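Local coordinates for protein neurotoxin (Clostridium botulinum, PDB 2QN0) that probably cleaves SNARE proteins of nerve terminals as the zinc-dependent protease light chain of a botulinum neurotoxin, with more than one substrate, at residues A[246-251]-A[262-267]; A[252-257]-A[376-381]. One frame throughout, in Å; residues are numbered along the deposited sequence.

Contact 1: residues A[246-251]-A[262-267]; sequences DQTISS and NVKLEY
Five backbone hydrogen bonds tie Gln247, Ile249 and Ser251 to Tyr267, Leu265 and Val263. The hydrogen-bonded pair Ser251 and Val263 gives the two shortest, Val263 N to Ser251 O at 2.6 Å and Ser251 N to Val263 O at 2.7 Å. Ile249 and Leu265 form the next such pair, with Ile249 N 2.9 Å from Leu265 O. Ser250 with Lys264, between these two, and Thr248 with Glu266, beyond the second, are non-hydrogen-bonded pairs. This alternation, with strand directions 152° apart, marks antiparallel pairing, and the two strands, consecutive in the chain, form a beta hairpin. Beyond the last pair, Tyr267 N donates to Gln247 O at 2.9 Å in a nearly straight bond (165° at the hydrogen).

Side chains close over this framework. On the face of Ile249 and Leu265, Ile249 CG2 rests 3.8 Å from Leu265 CB, the two chains running side by side in the same direction. The Tyr267 ring lies with one face against the peptide joining Gln247 to Thr248, its CE1 reaching 3.5 Å from Thr248 C, while Ile249 CB meets the ring edge in plane. CG of Tyr267 stands anti to its carbonyl carbon (chi1 -72°), which places the ring against that peptide. Farther out, Ile270 of helix 267-273 packs against both Ile249 and Leu265.

Glu266 is the N-cap residue of that helix, which carries the zinc ligand Glu269. Main-chain bonding thus runs up to Tyr267 N, at the helix start, consistent with a defined entry into it, while the hairpin's apolar face packs onto the helix itself.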
loop_
_atom_site.group_PDB
_atom_site.type_symbol
_atom_site.label_atom_id
_atom_site.label_comp_id
_atom_site.label_asym_id
_atom_site.label_seq_id
_atom_site.Cartn_x
_atom_site.Cartn_y
_atom_site.Cartn_z
ATOM N N ASP A 246 16.983 -3.239 -5.808
ATOM C CA ASP A 246 18.065 -3.879 -6.555
ATOM C C ASP A 246 18.303 -5.318 -6.103
ATOM O O ASP A 246 19.135 -6.026 -6.672
ATOM C CB ASP A 246 19.364 -3.072 -6.425
ATOM C CG ASP A 246 19.754 -2.818 -4.982
ATOM O OD1 ASP A 246 19.845 -3.791 -4.206
ATOM O OD2 ASP A 246 19.975 -1.642 -4.624
ATOM N N GLN A 247 17.580 -5.741 -5.071
ATOM C CA GLN A 247 17.690 -7.106 -4.556
ATOM C C GLN A 247 16.637 -7.924 -5.295
ATOM O O GLN A 247 15.450 -7.831 -5.001
ATOM C CB GLN A 247 17.425 -7.121 -3.050
ATOM C CG GLN A 247 18.450 -6.328 -2.260
ATOM C CD GLN A 247 19.862 -6.840 -2.483
ATOM O OE1 GLN A 247 20.156 -8.004 -2.221
ATOM N NE2 GLN A 247 20.737 -5.974 -2.971
ATOM N N THR A 248 17.078 -8.735 -6.249
ATOM C CA THR A 248 16.149 -9.502 -7.072
ATOM C C THR A 248 16.631 -10.903 -7.421
ATOM O O THR A 248 17.782 -11.258 -7.176
ATOM C CB THR A 248 15.938 -8.787 -8.413
ATOM O OG1 THR A 248 17.191 -8.740 -9.111
ATOM C CG2 THR A 248 15.457 -7.362 -8.203
ATOM N N ILE A 249 15.727 -11.688 -8.000
ATOM C CA ILE A 249 16.042 -13.026 -8.479
ATOM C C ILE A 249 15.488 -13.078 -9.904
ATOM O O ILE A 249 14.313 -12.786 -10.135
ATOM C CB ILE A 249 15.418 -14.141 -7.597
ATOM C CG1 ILE A 249 15.716 -15.509 -8.218
ATOM C CG2 ILE A 249 13.915 -13.922 -7.428
ATOM C CD1 ILE A 249 15.269 -16.679 -7.365
ATOM N N SER A 250 16.341 -13.413 -10.869
ATOM C CA SER A 250 15.916 -13.463 -12.266
ATOM C C SER A 250 14.919 -14.586 -12.503
ATOM O O SER A 250 15.213 -15.758 -12.262
ATOM C CB SER A 250 17.134 -13.616 -13.182
ATOM O OG SER A 250 17.916 -12.436 -13.147
ATOM N N SER A 251 13.736 -14.211 -12.986
ATOM C CA SER A 251 12.659 -15.166 -13.214
ATOM C C SER A 251 11.959 -14.930 -14.550
ATOM O O SER A 251 12.397 -14.121 -15.363
ATOM C CB SER A 251 11.619 -15.035 -12.094
ATOM O OG SER A 251 12.233 -14.910 -10.822
ATOM N N ASN A 262 11.546 -13.018 -19.378
ATOM C CA ASN A 262 12.311 -12.824 -18.152
ATOM C C ASN A 262 12.014 -11.521 -17.405
ATOM O O ASN A 262 11.748 -10.482 -18.005
ATOM C CB ASN A 262 13.808 -12.918 -18.458
ATOM C CG ASN A 262 14.243 -11.947 -19.530
ATOM O OD1 ASN A 262 14.168 -10.732 -19.350
ATOM N ND2 ASN A 262 14.701 -12.478 -20.659
ATOM N N VAL A 263 12.067 -11.597 -16.081
ATOM C CA VAL A 263 11.808 -10.447 -15.229
ATOM C C VAL A 263 12.661 -10.543 -13.969
ATOM O O VAL A 263 13.013 -11.638 -13.534
ATOM C CB VAL A 263 10.319 -10.393 -14.810
ATOM C CG1 VAL A 263 9.944 -11.666 -14.063
ATOM C CG2 VAL A 263 10.063 -9.178 -13.935
ATOM N N LYS A 264 13.003 -9.395 -13.395
ATOM C CA LYS A 264 13.789 -9.376 -12.167
ATOM C C LYS A 264 12.825 -9.252 -10.997
ATOM O O LYS A 264 12.370 -8.153 -10.670
ATOM C CB LYS A 264 14.764 -8.196 -12.168
ATOM C CG LYS A 264 15.881 -8.324 -13.196
ATOM C CD LYS A 264 16.879 -7.185 -13.072
ATOM C CE LYS A 264 18.021 -7.357 -14.062
ATOM N NZ LYS A 264 19.032 -6.268 -13.950
ATOM N N LEU A 265 12.510 -10.387 -10.379
ATOM C CA LEU A 265 11.586 -10.424 -9.249
ATOM C C LEU A 265 12.222 -9.833 -7.995
ATOM O O LEU A 265 13.181 -10.383 -7.447
ATOM C CB LEU A 265 11.145 -11.867 -8.983
ATOM C CG LEU A 265 10.168 -12.097 -7.823
ATOM C CD1 LEU A 265 8.900 -11.277 -8.048
ATOM C CD2 LEU A 265 9.838 -13.576 -7.714
ATOM N N GLU A 266 11.682 -8.707 -7.543
ATOM C CA GLU A 266 12.204 -8.040 -6.356
ATOM C C GLU A 266 11.878 -8.801 -5.081
ATOM O O GLU A 266 10.790 -9.366 -4.939
ATOM C CB GLU A 266 11.636 -6.625 -6.250
ATOM C CG GLU A 266 11.852 -5.770 -7.481
ATOM C CD GLU A 266 11.294 -4.375 -7.307
ATOM O OE1 GLU A 266 10.227 -4.241 -6.673
ATOM O OE2 GLU A 266 11.912 -3.414 -7.808
ATOM N N TYR A 267 12.827 -8.817 -4.148
ATOM C CA TYR A 267 12.608 -9.500 -2.887
ATOM C C TYR A 267 11.472 -8.812 -2.130
ATOM O O TYR A 267 10.782 -9.437 -1.330
ATOM C CB TYR A 267 13.899 -9.505 -2.061
ATOM C CG TYR A 267 14.964 -10.439 -2.622
ATOM C CD1 TYR A 267 14.716 -11.211 -3.759
ATOM C CD2 TYR A 267 16.206 -10.568 -1.999
ATOM C CE1 TYR A 267 15.677 -12.093 -4.261
ATOM C CE2 TYR A 267 17.176 -11.447 -2.497
ATOM C CZ TYR A 267 16.900 -12.205 -3.624
ATOM O OH TYR A 267 17.841 -13.088 -4.106
#

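Contact 2: residues A[252-257]-A[376-381]; sequences VTSNIF and LSNVYT
Thr253 reaches from the end of strand 248-253 to the loop residue Leu376. Its CB lies 4.0 Å from Leu376 CB, a packing contact at the base of the side chain. The next atom, OG1, stands anti to the backbone N (chi1 -171°) and donates to Leu376 O at 2.8 Å. It approaches from well above the carbonyl plane, 47° out of it, and so does not use a lone pair in that plane. OG1 has a second partner: a water donates to it at 2.6 Å and also to Ser377 O, so one hydroxyl links two successive carbonyls of the loop, one directly and one through water. The Leu376 side chain continues past Thr253 until CD1 comes to 3.8 Å from Val252 O.

One residue on, Ser254 OG lies near Asn378 OD1, but crowding around that hydroxyl in the model makes its position doubtful. The backbone supplies a weak hydrogen bond, Val379 N to Ser254 O at 3.4 Å. Beyond it, the Ile256 and Val379 side chains cross obliquely, their CG2 methyls 3.6 Å apart; Ile256 CG2 is modelled too close to Tyr380 O, so the detail of this packing is tentative.

Both segments have further partners. Ile256 N is hydrogen-bonded to Ser69 OG. On the loop side, Tyr380 OH is hydrogen-bonded to Ser203 OG.

The touching parts run in similar directions, 21° apart, yet lack a run of paired backbone bonds. A threonine hydroxyl, one water, a weak backbone hydrogen bond and small apolar contacts instead join the end of the hairpin's first strand, and the connection that follows it, to the loop that precedes strand 383-384.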
loop_
_atom_site.group_PDB
_atom_site.type_symbol
_atom_site.label_atom_id
_atom_site.label_comp_id
_atom_site.label_asym_id
_atom_site.label_seq_id
_atom_site.Cartn_x
_atom_site.Cartn_y
_atom_site.Cartn_z
ATOM N N VAL A 252 10.857 -15.644 -14.749
ATOM C CA VAL A 252 10.067 -15.514 -15.967
ATOM C C VAL A 252 8.581 -15.572 -15.637
ATOM O O VAL A 252 8.177 -16.070 -14.590
ATOM C CB VAL A 252 10.368 -16.651 -16.975
ATOM C CG1 VAL A 252 11.840 -16.617 -17.385
ATOM C CG2 VAL A 252 10.002 -17.995 -16.367
ATOM N N THR A 253 7.772 -15.051 -16.548
ATOM C CA THR A 253 6.327 -15.065 -16.389
ATOM C C THR A 253 5.764 -14.702 -17.756
ATOM O O THR A 253 6.521 -14.406 -18.682
ATOM C CB THR A 253 5.855 -14.040 -15.324
ATOM O OG1 THR A 253 4.461 -14.243 -15.053
ATOM C CG2 THR A 253 6.076 -12.613 -15.808
ATOM N N SER A 254 4.447 -14.737 -17.896
ATOM C CA SER A 254 3.839 -14.398 -19.172
ATOM C C SER A 254 2.667 -13.455 -18.949
ATOM O O SER A 254 1.753 -13.756 -18.176
ATOM C CB SER A 254 3.398 -15.672 -19.895
ATOM O OG SER A 254 2.587 -16.481 -19.067
ATOM N N ASN A 255 2.715 -12.305 -19.620
ATOM C CA ASN A 255 1.681 -11.283 -19.497
ATOM C C ASN A 255 0.364 -11.675 -20.145
ATOM O O ASN A 255 0.146 -12.836 -20.492
ATOM C CB ASN A 255 2.168 -9.958 -20.093
ATOM C CG ASN A 255 2.479 -10.063 -21.569
ATOM O OD1 ASN A 255 1.658 -10.529 -22.350
ATOM N ND2 ASN A 255 3.668 -9.623 -21.960
ATOM N N ILE A 256 -0.511 -10.685 -20.306
ATOM C CA ILE A 256 -1.832 -10.886 -20.892
ATOM C C ILE A 256 -1.802 -11.165 -22.396
ATOM O O ILE A 256 -2.824 -11.524 -22.985
ATOM C CB ILE A 256 -2.740 -9.659 -20.628
ATOM C CG1 ILE A 256 -2.184 -8.425 -21.342
ATOM C CG2 ILE A 256 -2.814 -9.383 -19.135
ATOM C CD1 ILE A 256 -3.031 -7.175 -21.161
ATOM N N PHE A 257 -0.633 -10.997 -23.010
ATOM C CA PHE A 257 -0.462 -11.231 -24.441
ATOM C C PHE A 257 0.784 -12.068 -24.741
ATOM O O PHE A 257 0.678 -13.231 -25.134
ATOM C CB PHE A 257 -0.358 -9.899 -25.192
ATOM C CG PHE A 257 -1.589 -9.044 -25.094
ATOM C CD1 PHE A 257 -2.830 -9.538 -25.484
ATOM C CD2 PHE A 257 -1.505 -7.735 -24.630
ATOM C CE1 PHE A 257 -3.971 -8.740 -25.413
ATOM C CE2 PHE A 257 -2.639 -6.929 -24.555
ATOM C CZ PHE A 257 -3.874 -7.433 -24.948
ATOM N N LEU A 376 4.047 -14.462 -9.609
ATOM C CA LEU A 376 4.263 -14.460 -11.053
ATOM C C LEU A 376 3.335 -15.388 -11.836
ATOM O O LEU A 376 3.705 -15.880 -12.904
ATOM C CB LEU A 376 5.725 -14.804 -11.369
ATOM C CG LEU A 376 6.761 -13.803 -10.847
ATOM C CD1 LEU A 376 8.163 -14.270 -11.239
ATOM C CD2 LEU A 376 6.473 -12.414 -11.411
ATOM N N SER A 377 2.141 -15.639 -11.308
ATOM C CA SER A 377 1.175 -16.485 -12.010
ATOM C C SER A 377 0.911 -15.837 -13.360
ATOM O O SER A 377 0.888 -14.610 -13.466
ATOM C CB SER A 377 -0.155 -16.564 -11.244
ATOM O OG SER A 377 -0.113 -17.496 -10.174
ATOM N N ASN A 378 0.723 -16.648 -14.396
ATOM C CA ASN A 378 0.431 -16.085 -15.707
ATOM C C ASN A 378 -0.898 -15.353 -15.570
ATOM O O ASN A 378 -1.751 -15.758 -14.783
ATOM C CB ASN A 378 0.310 -17.185 -16.756
ATOM C CG ASN A 378 1.591 -17.965 -16.926
ATOM O OD1 ASN A 378 2.683 -17.432 -16.728
ATOM N ND2 ASN A 378 1.468 -19.229 -17.309
ATOM N N VAL A 379 -1.072 -14.274 -16.320
ATOM C CA VAL A 379 -2.311 -13.517 -16.239
ATOM C C VAL A 379 -3.026 -13.454 -17.578
ATOM O O VAL A 379 -2.435 -13.702 -18.630
ATOM C CB VAL A 379 -2.062 -12.085 -15.718
ATOM C CG1 VAL A 379 -1.456 -12.148 -14.317
ATOM C CG2 VAL A 379 -1.138 -11.331 -16.661
ATOM N N TYR A 380 -4.310 -13.132 -17.528
ATOM C CA TYR A 380 -5.125 -13.042 -18.730
ATOM C C TYR A 380 -5.696 -11.638 -18.830
ATOM O O TYR A 380 -5.151 -10.705 -18.244
ATOM C CB TYR A 380 -6.241 -14.082 -18.663
ATOM C CG TYR A 380 -5.716 -15.491 -18.537
ATOM C CD1 TYR A 380 -5.207 -16.168 -19.645
ATOM C CD2 TYR A 380 -5.691 -16.138 -17.303
ATOM C CE1 TYR A 380 -4.687 -17.456 -19.526
ATOM C CE2 TYR A 380 -5.172 -17.423 -17.172
ATOM C CZ TYR A 380 -4.673 -18.077 -18.285
ATOM O OH TYR A 380 -4.165 -19.349 -18.155
ATOM N N THR A 381 -6.788 -11.471 -19.570
ATOM C CA THR A 381 -7.367 -10.142 -19.703
ATOM C C THR A 381 -7.967 -9.705 -18.373
ATOM O O THR A 381 -8.718 -10.451 -17.750
ATOM C CB THR A 381 -8.469 -10.104 -20.782
ATOM O OG1 THR A 381 -7.945 -10.609 -22.015
ATOM C CG2 THR A 381 -8.943 -8.674 -21.001
HETATM O O HOH W 1 2.478 -12.566 -14.790
#

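How the contacts relate
Both contacts lie near the surface, with centres about 16 Å apart, and share strand 248-253: contact 1 uses its beginning and contact 2 its end. They differ in chemistry. Contact 1 links near neighbours in sequence through regular sheet bonding and buries 537 Å², whereas contact 2 joins segments over a hundred residues apart largely through side-chain and water bonding and buries 398 Å². Leu376 connects them, its CD1 lying 3.6 Å from Ser251 CB and 4.0 Å from Leu265 CD2. Leu376, at the start of the loop segment, thus packs onto the face carrying Ser251 and Leu265. Contact 1 also comes closer to the metal, with the Glu266 side chain about 7 Å from the zinc ion and that of Leu376 about 10 Å.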